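Long-range contacts in acyl-coenzyme A thioesterase PaaI (Escherichia coli, PDB 2FS2), which hydrolyses ring-hydroxylated phenylacetyl-CoA thioesters, such as the 3,4-dihydroxy compound, in the phenylacetate degradation pathway: residues E32-V37 and T98-H103; A75-A80 and H131-T136; V110-I115 and L125-S130. One frame throughout, in Å; residues are numbered along the deposited sequence.

How the contacts relate
All three contacts pair antiparallel strands of one curved sheet, the sheet of the hot dog fold. Contacts 1 and 3 are neighbours, with centres about 8 Å apart. Strands 94-101 and 108-116 lie side by side and join them. Contact 2 lies about 15 Å from each of the others, measured between centres. It shares strand 122-132 with contact 3. Contact 1 closes along the chain before contact 3 opens, and contact 3 is nested in the loop closed by contact 2. Helix 54-70 packs on residues of all three. Contacts 1 and 3 also meet the second subunit, and contact 2 meets the third, so this sheet takes part in interfaces with two other subunits of the homotetramer.

Contact 1: residues E32-V37 and T98-H103; sequences EGFAVV and TAQVRH. With SO4 (sulfate ion), chain D.
The ring of Phe-34 leans across the strand pair to Thr-98. Its CG is anti to the backbone N (chi1 178°), carrying the ring over the neighbouring strand. CE1 of Phe-34 comes 3.6 Å from CG2 of Thr-98. CG of Gln-100 lies at the edge of the ring, near its plane. Val-36 and Thr-98 stand side by side and point the same way, with Val-36 CG2 3.6 Å from Thr-98 OG1. Ala-35 and Ala-99 point to the other face of the sheet, toward helix 54-70.

Strands 34-40 and 94-101 are antiparallel neighbours in the hot dog sheet; segments 34-37 and 98-101 differ by 173° in N-to-C direction. In the hydrogen-bonded pair, Ala-99 N reaches Ala-35 O at 2.8 Å, and Ala-35 N reaches Ala-99 O at 3.2 Å. Val-101 N donates to Gly-33 O at 2.9 Å. Val-101 CG1 packs 3.7 Å from Gly-33 CA.

Arg-102 and His-103 both face Val-110 in a classic beta bulge. His-103 ND1 makes a weak hydrogen bond to a sulfate, probably from the crystallisation liquor, which Thr-122 N of the second subunit also hydrogen-bonds. Between the strands, main-chain bonds supply the polar links, while side chains add mainly apolar packing.

Contact 2: residues A75-A80 and H131-T136; sequences AAVASA and HRIGGT
Ile-133 and Val-77 meet through their methyl groups, Val-77 CG2 lying 3.7 Å from Ile-133 CG2. The two side chains cross at about a right angle. Ile-133 CG1 lies 3.9 Å from Ala-75 CB. With CG1 set between the backbone N and the carbonyl carbon (chi1 49°), that branch faces Ala-75 while CG2 is left to meet Val-77. Ala-76 CB touches the aliphatic start of Arg-132, 4.0 Å from its CG.

Val-77 and His-131 form an antiparallel hydrogen-bonded pair. His-131 N donates to Val-77 O at 2.9 Å, and Val-77 N donates back to His-131 O at 3.1 Å. Ile-133 N donates to Ala-75 O at 3.1 Å. Here strand 76-85 pairs with the end of strand 122-132, in the curved sheet of the hot dog fold.

Beyond Ile-133 the chain bends through Gly-134 and Gly-135, both with positive phi, a shape that suits glycine. Ala-75 N bonds to Gly-135 O at 3.1 Å. A water bridges the bend, giving hydrogens to Ala-75 O and Gly-135 O and accepting one from Gly-134 N at 2.9 Å. Ala-75 O therefore takes two bonds.

Further out, Asn-70 OD1 accepts from Ala-76 N, and Arg-132 NH1 bonds to Lys-106 O. Ile-133 also packs on His-49 of the third subunit, and Ala-80 carries the sheet onto a strand of that subunit.

Contact 3: residues V110-I115 and L125-S130; sequences VYDIEI and LFRGKS
Asp-112 and Arg-127 start out differently. CG of Asp-112 stands anti to its carbonyl carbon (chi1 -88°), whereas CG of Arg-127 is anti to the backbone N (168°). A bend at chi3 (-52°) then brings the guanidinium alongside the carboxylate. The two flat groups are nearly coplanar and form a salt bridge. Arg-127 NH2 donates at 2.6 Å to Asp-112 OD2, on the syn lone pair of that oxygen. Arg-127 NE to Asp-112 OD1 comes out at 2.5 Å, too short for the exact length to be trusted. The nearly coplanar pairing probably limits rotation of the guanidinium.

Val-110 CG1 packs against the arginine stem, 3.6 Å from Arg-127 CD. On the other face from Val-110, Asp-112 and Arg-127, Ile-113 and Phe-126 lie side by side, with Ile-113 CD1 3.8 Å from Phe-126 CD2. Backbone bonds link Tyr-111 with Gly-128 and Ile-113 with Phe-126 in both directions.

Asp-112 OD2 has further salt bridges to Arg-102 of the same chain and to Arg-127 of the second subunit, so the pair belongs to a charged cluster at that interface. This hairpin of strands 108-116 and 122-132 lies between strands 94-101 and 76-85, with Ile-113 and Phe-126 packed on helix 54-70.

Contact 1: residues E32-V37 and T98-H103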
loop_
_atom_site.group_PDB
_atom_site.type_symbol
_atom_site.label_atom_id
_atom_site.label_comp_id
_atom_site.label_asym_id
_atom_site.label_seq_id
_atom_site.Cartn_x
_atom_site.Cartn_y
_atom_site.Cartn_z
ATOM N N GLU B 32 -5.464 -5.607 -24.851
ATOM C CA GLU B 32 -4.087 -5.354 -24.435
ATOM C C GLU B 32 -4.146 -4.569 -23.093
ATOM O O GLU B 32 -4.827 -3.594 -23.068
ATOM C CB GLU B 32 -3.518 -4.424 -25.458
ATOM C CG GLU B 32 -2.153 -3.952 -25.031
ATOM C CD GLU B 32 -1.433 -3.210 -26.188
ATOM O OE1 GLU B 32 -2.093 -2.262 -26.688
ATOM O OE2 GLU B 32 -0.250 -3.605 -26.605
ATOM N N GLY B 33 -3.478 -4.995 -22.029
ATOM C CA GLY B 33 -3.535 -4.292 -20.748
ATOM C C GLY B 33 -4.882 -4.515 -20.013
ATOM O O GLY B 33 -5.262 -3.673 -19.155
ATOM N N PHE B 34 -5.629 -5.595 -20.308
ATOM C CA PHE B 34 -6.997 -5.630 -19.814
ATOM C C PHE B 34 -7.426 -7.064 -19.740
ATOM O O PHE B 34 -7.309 -7.765 -20.781
ATOM C CB PHE B 34 -7.950 -4.831 -20.717
ATOM C CG PHE B 34 -9.414 -4.877 -20.274
ATOM C CD1 PHE B 34 -9.899 -3.994 -19.231
ATOM C CD2 PHE B 34 -10.318 -5.767 -20.885
ATOM C CE1 PHE B 34 -11.304 -4.071 -18.809
ATOM C CE2 PHE B 34 -11.686 -5.843 -20.446
ATOM C CZ PHE B 34 -12.199 -4.966 -19.408
ATOM N N ALA B 35 -8.035 -7.472 -18.610
ATOM C CA ALA B 35 -8.541 -8.885 -18.468
ATOM C C ALA B 35 -9.682 -8.898 -17.449
ATOM O O ALA B 35 -9.632 -8.125 -16.490
ATOM C CB ALA B 35 -7.401 -9.819 -17.944
ATOM N N VAL B 36 -10.651 -9.789 -17.615
ATOM C CA VAL B 36 -11.827 -9.936 -16.773
ATOM C C VAL B 36 -11.916 -11.413 -16.567
ATOM O O VAL B 36 -11.832 -12.212 -17.564
ATOM C CB VAL B 36 -13.135 -9.400 -17.426
ATOM C CG1 VAL B 36 -14.370 -9.654 -16.551
ATOM C CG2 VAL B 36 -13.105 -7.947 -17.717
ATOM N N VAL B 37 -11.998 -11.839 -15.313
ATOM C CA VAL B 37 -12.041 -13.229 -15.028
ATOM C C VAL B 37 -13.133 -13.348 -14.005
ATOM O O VAL B 37 -13.578 -12.365 -13.409
ATOM C CB VAL B 37 -10.649 -13.810 -14.487
ATOM C CG1 VAL B 37 -9.542 -13.775 -15.600
ATOM C CG2 VAL B 37 -10.149 -12.973 -13.186
ATOM N N THR B 98 -11.781 -7.451 -12.711
ATOM C CA THR B 98 -11.390 -6.753 -13.885
ATOM C C THR B 98 -10.089 -6.043 -13.597
ATOM O O THR B 98 -10.015 -5.263 -12.648
ATOM C CB THR B 98 -12.390 -5.739 -14.151
ATOM O OG1 THR B 98 -13.651 -6.380 -14.497
ATOM C CG2 THR B 98 -12.117 -4.912 -15.414
ATOM N N ALA B 99 -9.111 -6.234 -14.477
ATOM C CA ALA B 99 -7.813 -5.650 -14.279
ATOM C C ALA B 99 -7.568 -4.701 -15.431
ATOM O O ALA B 99 -7.821 -5.047 -16.562
ATOM C CB ALA B 99 -6.826 -6.775 -14.260
ATOM N N GLN B 100 -7.070 -3.493 -15.190
ATOM C CA GLN B 100 -6.897 -2.484 -16.224
ATOM C C GLN B 100 -5.497 -1.889 -15.995
ATOM O O GLN B 100 -5.188 -1.535 -14.855
ATOM C CB GLN B 100 -7.711 -1.278 -15.827
ATOM C CG GLN B 100 -9.006 -1.186 -16.211
ATOM C CD GLN B 100 -9.643 0.008 -15.512
ATOM O OE1 GLN B 100 -9.334 1.156 -15.832
ATOM N NE2 GLN B 100 -10.478 -0.261 -14.562
ATOM N N VAL B 101 -4.714 -1.749 -17.048
ATOM C CA VAL B 101 -3.394 -1.084 -16.987
ATOM C C VAL B 101 -3.633 0.445 -16.669
ATOM O O VAL B 101 -4.539 1.080 -17.217
ATOM C CB VAL B 101 -2.577 -1.325 -18.282
ATOM C CG1 VAL B 101 -3.238 -0.787 -19.476
ATOM C CG2 VAL B 101 -1.202 -0.678 -18.224
ATOM N N ARG B 102 -2.911 0.966 -15.684
ATOM C CA ARG B 102 -2.760 2.456 -15.451
ATOM C C ARG B 102 -1.427 2.990 -15.991
ATOM O O ARG B 102 -1.375 4.087 -16.402
ATOM C CB ARG B 102 -2.702 2.697 -13.944
ATOM C CG ARG B 102 -3.953 2.136 -13.230
ATOM C CD ARG B 102 -5.298 2.650 -13.786
ATOM N NE ARG B 102 -5.426 4.110 -13.893
ATOM C CZ ARG B 102 -5.746 4.963 -12.869
ATOM N NH1 ARG B 102 -5.902 4.549 -11.648
ATOM N NH2 ARG B 102 -5.968 6.240 -13.067
ATOM N N HIS B 103 -0.369 2.196 -15.992
ATOM C CA HIS B 103 0.900 2.531 -16.576
ATOM C C HIS B 103 1.650 1.245 -17.024
ATOM O O HIS B 103 1.701 0.254 -16.309
ATOM C CB HIS B 103 1.744 3.166 -15.468
ATOM C CG HIS B 103 3.175 3.386 -15.858
ATOM N ND1 HIS B 103 3.543 4.404 -16.694
ATOM C CD2 HIS B 103 4.308 2.699 -15.576
ATOM C CE1 HIS B 103 4.847 4.335 -16.929
ATOM N NE2 HIS B 103 5.337 3.323 -16.247
HETATM S S SO4 D . 2.093 7.258 -19.355
HETATM O O1 SO4 D . 3.550 7.211 -19.311
HETATM O O2 SO4 D . 1.807 7.621 -20.771
HETATM O O3 SO4 D . 1.428 8.216 -18.421
HETATM O O4 SO4 D . 1.747 5.849 -19.068
#

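Contact 2: residues A75-A80 and H131-T136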
loop_
_atom_site.group_PDB
_atom_site.type_symbol
_atom_site.label_atom_id
_atom_site.label_comp_id
_atom_site.label_asym_id
_atom_site.label_seq_id
_atom_site.Cartn_x
_atom_site.Cartn_y
_atom_site.Cartn_z
ATOM N N ALA B 75 6.696 -11.724 -20.559
ATOM C CA ALA B 75 6.569 -12.358 -19.278
ATOM C C ALA B 75 6.773 -11.256 -18.138
ATOM O O ALA B 75 7.742 -10.462 -18.201
ATOM C CB ALA B 75 7.639 -13.486 -19.150
ATOM N N ALA B 76 5.899 -11.247 -17.139
ATOM C CA ALA B 76 5.962 -10.237 -16.093
ATOM C C ALA B 76 5.341 -10.855 -14.867
ATOM O O ALA B 76 4.475 -11.747 -14.987
ATOM C CB ALA B 76 5.249 -8.996 -16.488
ATOM N N VAL B 77 5.831 -10.421 -13.699
ATOM C CA VAL B 77 5.434 -10.921 -12.378
ATOM C C VAL B 77 5.125 -9.702 -11.437
ATOM O O VAL B 77 5.505 -8.562 -11.733
ATOM C CB VAL B 77 6.568 -11.762 -11.706
ATOM C CG1 VAL B 77 6.971 -12.941 -12.600
ATOM C CG2 VAL B 77 7.786 -10.911 -11.263
ATOM N N ALA B 78 4.478 -9.980 -10.320
ATOM C CA ALA B 78 4.128 -8.936 -9.381
ATOM C C ALA B 78 5.369 -8.547 -8.561
ATOM O O ALA B 78 5.985 -9.404 -8.038
ATOM C CB ALA B 78 3.060 -9.547 -8.467
ATOM N N SER B 79 5.786 -7.301 -8.454
ATOM C CA SER B 79 6.755 -7.018 -7.404
ATOM C C SER B 79 6.088 -6.522 -6.127
ATOM O O SER B 79 6.720 -6.509 -5.057
ATOM C CB SER B 79 7.729 -5.922 -7.779
ATOM O OG SER B 79 7.010 -4.947 -8.341
ATOM N N ALA B 80 4.859 -6.053 -6.214
ATOM C CA ALA B 80 4.208 -5.490 -5.027
ATOM C C ALA B 80 2.762 -5.284 -5.321
ATOM O O ALA B 80 2.326 -5.195 -6.482
ATOM C CB ALA B 80 4.813 -4.099 -4.618
ATOM N N HIS B 131 6.763 -6.306 -13.013
ATOM C CA HIS B 131 8.161 -6.170 -13.395
ATOM C C HIS B 131 8.357 -7.220 -14.527
ATOM O O HIS B 131 8.009 -8.369 -14.348
ATOM C CB HIS B 131 9.020 -6.518 -12.136
ATOM C CG HIS B 131 10.482 -6.513 -12.365
ATOM N ND1 HIS B 131 11.282 -7.595 -12.045
ATOM C CD2 HIS B 131 11.312 -5.552 -12.847
ATOM C CE1 HIS B 131 12.542 -7.300 -12.339
ATOM N NE2 HIS B 131 12.587 -6.064 -12.822
ATOM N N ARG B 132 8.808 -6.804 -15.683
ATOM C CA ARG B 132 9.095 -7.837 -16.744
ATOM C C ARG B 132 10.378 -8.574 -16.435
ATOM O O ARG B 132 11.323 -7.990 -15.916
ATOM C CB ARG B 132 9.127 -7.142 -18.120
ATOM C CG ARG B 132 7.731 -6.540 -18.345
ATOM C CD ARG B 132 7.590 -5.789 -19.534
ATOM N NE ARG B 132 6.202 -5.690 -19.926
ATOM C CZ ARG B 132 5.848 -4.931 -20.906
ATOM N NH1 ARG B 132 6.808 -4.244 -21.511
ATOM N NH2 ARG B 132 4.547 -4.800 -21.248
ATOM N N ILE B 133 10.412 -9.854 -16.690
ATOM C CA ILE B 133 11.466 -10.706 -16.157
ATOM C C ILE B 133 12.276 -11.279 -17.355
ATOM O O ILE B 133 13.193 -12.064 -17.178
ATOM C CB ILE B 133 10.856 -11.851 -15.306
ATOM C CG1 ILE B 133 9.733 -12.559 -16.055
ATOM C CG2 ILE B 133 10.351 -11.355 -13.940
ATOM C CD1 ILE B 133 9.634 -14.088 -15.722
ATOM N N GLY B 134 11.911 -10.895 -18.568
ATOM C CA GLY B 134 12.683 -11.285 -19.728
ATOM C C GLY B 134 12.059 -12.402 -20.532
ATOM O O GLY B 134 11.655 -13.447 -20.008
ATOM N N GLY B 135 11.995 -12.149 -21.843
ATOM C CA GLY B 135 11.445 -13.100 -22.802
ATOM C C GLY B 135 9.931 -13.101 -22.732
ATOM O O GLY B 135 9.314 -12.240 -22.075
ATOM N N THR B 136 9.377 -14.091 -23.429
ATOM C CA THR B 136 7.942 -14.324 -23.650
ATOM C C THR B 136 7.367 -15.314 -22.627
ATOM O O THR B 136 8.123 -15.926 -21.833
ATOM C CB THR B 136 7.728 -14.853 -25.087
ATOM O OG1 THR B 136 8.659 -14.211 -25.986
ATOM C CG2 THR B 136 6.310 -14.447 -25.624
HETATM O O HOH W 1 9.679 -9.853 -20.014
#

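Contact 3: residues V110-I115 and L125-S130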
loop_
_atom_site.group_PDB
_atom_site.type_symbol
_atom_site.label_atom_id
_atom_site.label_comp_id
_atom_site.label_asym_id
_atom_site.label_seq_id
_atom_site.Cartn_x
_atom_site.Cartn_y
_atom_site.Cartn_z
ATOM N N VAL B 110 1.895 -0.549 -13.683
ATOM C CA VAL B 110 0.871 -0.505 -12.647
ATOM C C VAL B 110 -0.540 -0.924 -13.202
ATOM O O VAL B 110 -0.961 -0.434 -14.233
ATOM C CB VAL B 110 0.760 0.904 -11.998
ATOM C CG1 VAL B 110 -0.187 0.849 -10.743
ATOM C CG2 VAL B 110 2.170 1.369 -11.490
ATOM N N TYR B 111 -1.243 -1.778 -12.452
ATOM C CA TYR B 111 -2.543 -2.378 -12.911
ATOM C C TYR B 111 -3.483 -2.286 -11.725
ATOM O O TYR B 111 -3.085 -2.617 -10.600
ATOM C CB TYR B 111 -2.371 -3.858 -13.225
ATOM C CG TYR B 111 -1.613 -4.042 -14.586
ATOM C CD1 TYR B 111 -0.241 -3.771 -14.645
ATOM C CD2 TYR B 111 -2.297 -4.359 -15.763
ATOM C CE1 TYR B 111 0.467 -3.797 -15.885
ATOM C CE2 TYR B 111 -1.610 -4.392 -17.057
ATOM C CZ TYR B 111 -0.216 -4.156 -17.050
ATOM O OH TYR B 111 0.454 -4.086 -18.196
ATOM N N ASP B 112 -4.703 -1.867 -12.008
ATOM C CA ASP B 112 -5.763 -1.733 -11.010
ATOM C C ASP B 112 -6.706 -2.882 -11.277
ATOM O O ASP B 112 -7.088 -3.067 -12.427
ATOM C CB ASP B 112 -6.529 -0.502 -11.275
ATOM C CG ASP B 112 -5.907 0.711 -10.577
ATOM O OD1 ASP B 112 -4.788 0.508 -10.024
ATOM O OD2 ASP B 112 -6.434 1.866 -10.475
ATOM N N ILE B 113 -7.140 -3.545 -10.208
ATOM C CA ILE B 113 -8.054 -4.647 -10.360
ATOM C C ILE B 113 -9.262 -4.332 -9.431
ATOM O O ILE B 113 -9.113 -3.883 -8.286
ATOM C CB ILE B 113 -7.419 -5.995 -9.902
ATOM C CG1 ILE B 113 -6.438 -6.643 -10.897
ATOM C CG2 ILE B 113 -8.533 -7.045 -9.543
ATOM C CD1 ILE B 113 -5.101 -5.805 -11.180
ATOM N N GLU B 114 -10.465 -4.587 -9.907
ATOM C CA GLU B 114 -11.628 -4.470 -9.008
ATOM C C GLU B 114 -12.379 -5.791 -9.044
ATOM O O GLU B 114 -12.690 -6.287 -10.129
ATOM C CB GLU B 114 -12.504 -3.335 -9.516
ATOM C CG GLU B 114 -13.858 -3.187 -8.741
ATOM C CD GLU B 114 -14.505 -1.810 -8.927
ATOM O OE1 GLU B 114 -14.102 -1.099 -9.911
ATOM O OE2 GLU B 114 -15.417 -1.414 -8.089
ATOM N N ILE B 115 -12.816 -6.265 -7.879
ATOM C CA ILE B 115 -13.669 -7.431 -7.775
ATOM C C ILE B 115 -15.111 -7.033 -7.344
ATOM O O ILE B 115 -15.291 -6.354 -6.351
ATOM C CB ILE B 115 -13.085 -8.560 -6.797
ATOM C CG1 ILE B 115 -11.637 -8.987 -7.145
ATOM C CG2 ILE B 115 -14.032 -9.822 -6.740
ATOM C CD1 ILE B 115 -11.053 -10.097 -6.192
ATOM N N LEU B 125 -10.571 -4.165 -3.923
ATOM C CA LEU B 125 -9.843 -3.198 -4.841
ATOM C C LEU B 125 -8.404 -3.575 -4.649
ATOM O O LEU B 125 -7.987 -3.899 -3.542
ATOM C CB LEU B 125 -10.064 -1.713 -4.432
ATOM C CG LEU B 125 -11.459 -1.171 -4.676
ATOM C CD1 LEU B 125 -11.727 0.190 -4.139
ATOM C CD2 LEU B 125 -11.814 -1.107 -6.214
ATOM N N PHE B 126 -7.644 -3.666 -5.730
ATOM C CA PHE B 126 -6.314 -4.153 -5.573
ATOM C C PHE B 126 -5.550 -3.280 -6.578
ATOM O O PHE B 126 -6.122 -2.800 -7.543
ATOM C CB PHE B 126 -6.408 -5.578 -6.018
ATOM C CG PHE B 126 -5.135 -6.224 -6.347
ATOM C CD1 PHE B 126 -4.673 -7.303 -5.542
ATOM C CD2 PHE B 126 -4.429 -5.869 -7.472
ATOM C CE1 PHE B 126 -3.466 -7.971 -5.853
ATOM C CE2 PHE B 126 -3.188 -6.547 -7.828
ATOM C CZ PHE B 126 -2.723 -7.587 -7.030
ATOM N N ARG B 127 -4.275 -3.067 -6.306
ATOM C CA ARG B 127 -3.446 -2.306 -7.210
ATOM C C ARG B 127 -2.133 -3.049 -7.176
ATOM O O ARG B 127 -1.586 -3.387 -6.143
ATOM C CB ARG B 127 -3.317 -0.809 -6.810
ATOM C CG ARG B 127 -2.189 -0.103 -7.637
ATOM C CD ARG B 127 -2.243 1.415 -7.813
ATOM N NE ARG B 127 -3.547 1.842 -8.329
ATOM C CZ ARG B 127 -4.092 2.987 -8.063
ATOM N NH1 ARG B 127 -3.404 3.853 -7.284
ATOM N NH2 ARG B 127 -5.278 3.286 -8.586
ATOM N N GLY B 128 -1.621 -3.371 -8.350
ATOM C CA GLY B 128 -0.489 -4.259 -8.397
ATOM C C GLY B 128 0.600 -3.591 -9.253
ATOM O O GLY B 128 0.335 -2.921 -10.238
ATOM N N LYS B 129 1.820 -3.885 -8.918
ATOM C CA LYS B 129 2.896 -3.320 -9.675
ATOM C C LYS B 129 3.620 -4.519 -10.318
ATOM O O LYS B 129 3.890 -5.476 -9.651
ATOM C CB LYS B 129 3.810 -2.694 -8.686
ATOM C CG LYS B 129 5.166 -2.252 -9.298
ATOM C CD LYS B 129 5.222 -0.725 -9.552
ATOM C CE LYS B 129 6.584 -0.248 -10.125
ATOM N NZ LYS B 129 7.740 -1.249 -9.709
ATOM N N SER B 130 3.945 -4.458 -11.595
ATOM C CA SER B 130 4.567 -5.636 -12.251
ATOM C C SER B 130 5.975 -5.295 -12.708
ATOM O O SER B 130 6.253 -4.164 -12.943
ATOM C CB SER B 130 3.792 -6.026 -13.497
ATOM O OG SER B 130 3.563 -4.922 -14.346
#